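ASCH domain (Vibrio cholerae TMA 21, PDB 3S9X) is of unknown function, but its ASCH domain is of the PUA-like clan, which would be consistent with RNA binding. Local coordinates at residues E8-F13 / L79-N84. Sequence-based numbering, arbitrary orientation.
Sequences ERSQLF and LQVVTN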
loop_
_atom_site.group_PDB
_atom_site.type_symbol
_atom_site.label_atom_id
_atom_site.label_comp_id
_atom_site.label_asym_id
_atom_site.label_seq_id
_atom_site.Cartn_x
_atom_site.Cartn_y
_atom_site.Cartn_z
ATOM N N GLU A 8 14.389 11.173 7.043
ATOM C CA GLU A 8 15.390 10.539 7.856
ATOM C C GLU A 8 14.939 9.460 8.764
ATOM O O GLU A 8 15.632 8.462 8.964
ATOM C CB GLU A 8 16.152 11.628 8.619
ATOM C CG GLU A 8 17.382 11.029 9.403
ATOM C CD GLU A 8 18.240 12.073 10.007
ATOM O OE1 GLU A 8 17.838 12.698 10.971
ATOM O OE2 GLU A 8 19.319 12.338 9.426
ATOM N N ARG A 9 13.799 9.688 9.430
ATOM C CA ARG A 9 13.341 8.663 10.370
ATOM C C ARG A 9 13.102 7.332 9.638
ATOM O O ARG A 9 13.479 6.246 10.123
ATOM C CB ARG A 9 12.053 9.055 11.130
ATOM C CG ARG A 9 12.187 10.288 12.028
ATOM C CD ARG A 9 10.846 10.887 12.440
ATOM N NE ARG A 9 10.184 11.550 11.341
ATOM C CZ ARG A 9 8.882 11.802 11.294
ATOM N NH1 ARG A 9 8.035 11.458 12.294
ATOM N NH2 ARG A 9 8.372 12.397 10.221
ATOM N N SER A 10 12.454 7.396 8.458
ATOM C CA SER A 10 12.205 6.227 7.690
ATOM C C SER A 10 13.469 5.645 7.053
ATOM O O SER A 10 13.668 4.418 7.005
ATOM C CB SER A 10 11.202 6.509 6.591
ATOM O OG SER A 10 9.900 6.555 7.137
ATOM N N GLN A 11 14.407 6.514 6.598
ATOM C CA GLN A 11 15.708 6.053 6.090
ATOM C C GLN A 11 16.464 5.253 7.131
ATOM O O GLN A 11 17.004 4.169 6.834
ATOM C CB GLN A 11 16.534 7.269 5.617
ATOM C CG GLN A 11 17.804 6.872 4.976
ATOM C CD GLN A 11 18.440 7.947 4.115
ATOM O OE1 GLN A 11 19.565 7.741 3.704
ATOM N NE2 GLN A 11 17.716 9.060 3.821
ATOM N N LEU A 12 16.536 5.755 8.366
ATOM C CA LEU A 12 17.197 5.047 9.428
ATOM C C LEU A 12 16.593 3.692 9.666
ATOM O O LEU A 12 17.289 2.691 9.923
ATOM C CB LEU A 12 17.315 5.891 10.711
ATOM C CG LEU A 12 18.201 7.109 10.676
ATOM C CD1 LEU A 12 17.917 7.981 11.883
ATOM C CD2 LEU A 12 19.587 6.659 10.644
ATOM N N PHE A 13 15.269 3.626 9.694
ATOM C CA PHE A 13 14.547 2.381 9.967
ATOM C C PHE A 13 14.829 1.378 8.877
ATOM O O PHE A 13 15.064 0.182 9.138
ATOM C CB PHE A 13 13.051 2.683 10.084
ATOM C CG PHE A 13 12.186 1.623 10.735
ATOM C CD1 PHE A 13 12.296 1.401 12.101
ATOM C CD2 PHE A 13 11.221 0.987 10.034
ATOM C CE1 PHE A 13 11.405 0.547 12.724
ATOM C CE2 PHE A 13 10.317 0.156 10.674
ATOM C CZ PHE A 13 10.422 -0.086 12.005
ATOM N N LEU A 79 10.117 -2.434 -1.295
ATOM C CA LEU A 79 9.997 -2.233 0.127
ATOM C C LEU A 79 9.408 -0.845 0.423
ATOM O O LEU A 79 9.859 0.158 -0.072
ATOM C CB LEU A 79 11.382 -2.263 0.800
ATOM C CG LEU A 79 12.097 -3.599 0.781
ATOM C CD1 LEU A 79 13.515 -3.450 1.370
ATOM C CD2 LEU A 79 11.305 -4.626 1.595
ATOM N N GLN A 80 8.389 -0.862 1.272
ATOM C CA GLN A 80 7.782 0.362 1.771
ATOM C C GLN A 80 7.971 0.395 3.306
ATOM O O GLN A 80 7.522 -0.529 4.017
ATOM C CB GLN A 80 6.310 0.511 1.426
ATOM C CG GLN A 80 5.655 1.699 2.024
ATOM C CD GLN A 80 4.206 1.893 1.716
ATOM O OE1 GLN A 80 3.694 1.305 0.745
ATOM N NE2 GLN A 80 3.518 2.739 2.527
ATOM N N VAL A 81 8.533 1.503 3.786
ATOM C CA VAL A 81 8.467 1.829 5.167
ATOM C C VAL A 81 7.059 2.365 5.397
ATOM O O VAL A 81 6.702 3.439 4.876
ATOM C CB VAL A 81 9.556 2.837 5.649
ATOM C CG1 VAL A 81 9.353 3.117 7.123
ATOM C CG2 VAL A 81 10.962 2.328 5.269
ATOM N N VAL A 82 6.294 1.639 6.184
ATOM C CA VAL A 82 4.897 2.005 6.567
ATOM C C VAL A 82 4.985 2.885 7.778
ATOM O O VAL A 82 5.416 2.440 8.834
ATOM C CB VAL A 82 4.035 0.762 6.800
ATOM C CG1 VAL A 82 2.598 1.171 7.218
ATOM C CG2 VAL A 82 4.093 -0.192 5.597
ATOM N N THR A 83 4.630 4.153 7.621
ATOM C CA THR A 83 4.604 5.071 8.746
ATOM C C THR A 83 3.162 5.275 9.229
ATOM O O THR A 83 2.187 4.926 8.522
ATOM C CB THR A 83 5.191 6.424 8.384
ATOM O OG1 THR A 83 4.301 7.174 7.589
ATOM C CG2 THR A 83 6.557 6.309 7.643
ATOM N N ASN A 84 3.043 5.836 10.416
ATOM C CA ASN A 84 1.793 6.377 10.823
ATOM C C ASN A 84 1.575 7.744 10.210
ATOM O O ASN A 84 2.339 8.216 9.380
ATOM C CB ASN A 84 1.641 6.323 12.355
ATOM C CG ASN A 84 2.513 7.316 13.098
ATOM O OD1 ASN A 84 3.145 8.195 12.483
ATOM N ND2 ASN A 84 2.580 7.123 14.419
#
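Ser-10 and Phe-13, one helical turn apart, bring the N-terminal helix 8-19 against Val-81 and Thr-83 of strand 79-83, a helix-on-sheet packing on one face of the mixed sheet of the PUA-like ASCH fold. The axes of residues 8-13 and strand 79-83 come within 9.2 Å. Their N-to-C directions differ by 126°. The nearest CA pair across the contact is Ser-10 and Val-81, 6.3 Å apart.

The contacts are van der Waals in kind. Val-81 presents both methyls: CG2 lies 3.8 Å from the backbone O of Ser-10, while CG1, anti to the backbone N (chi1 179°), reaches between the serine and the Phe-13 ring. That ring meets it obliquely, CD2 lying 4.1 Å from Val-81 CG1. Beyond the strand, Phe-13 also packs on Pro-89 and Ile-92 of strand 89-102 and forms an edge-to-face pair with Tyr-158, while Ala-34 of strand 32-35 touches both Ser-10 and Val-81.

Two hydroxyls take part as well. Thr-83 turns its hydroxyl to its own chain, OG1 donating to Asn-84 O from within the plane of that carbonyl, aimed at one of its lone pairs, at 2.9 Å. With chi1 at 75°, Thr-83 OG1 lies between the backbone N and the carbonyl carbon, and CG2 is the branch that meets the helix, where Ser-10 OG sits against two methyl groups, 3.4 Å from Thr-83 CG2 and 3.5 Å from Val-81 CG1.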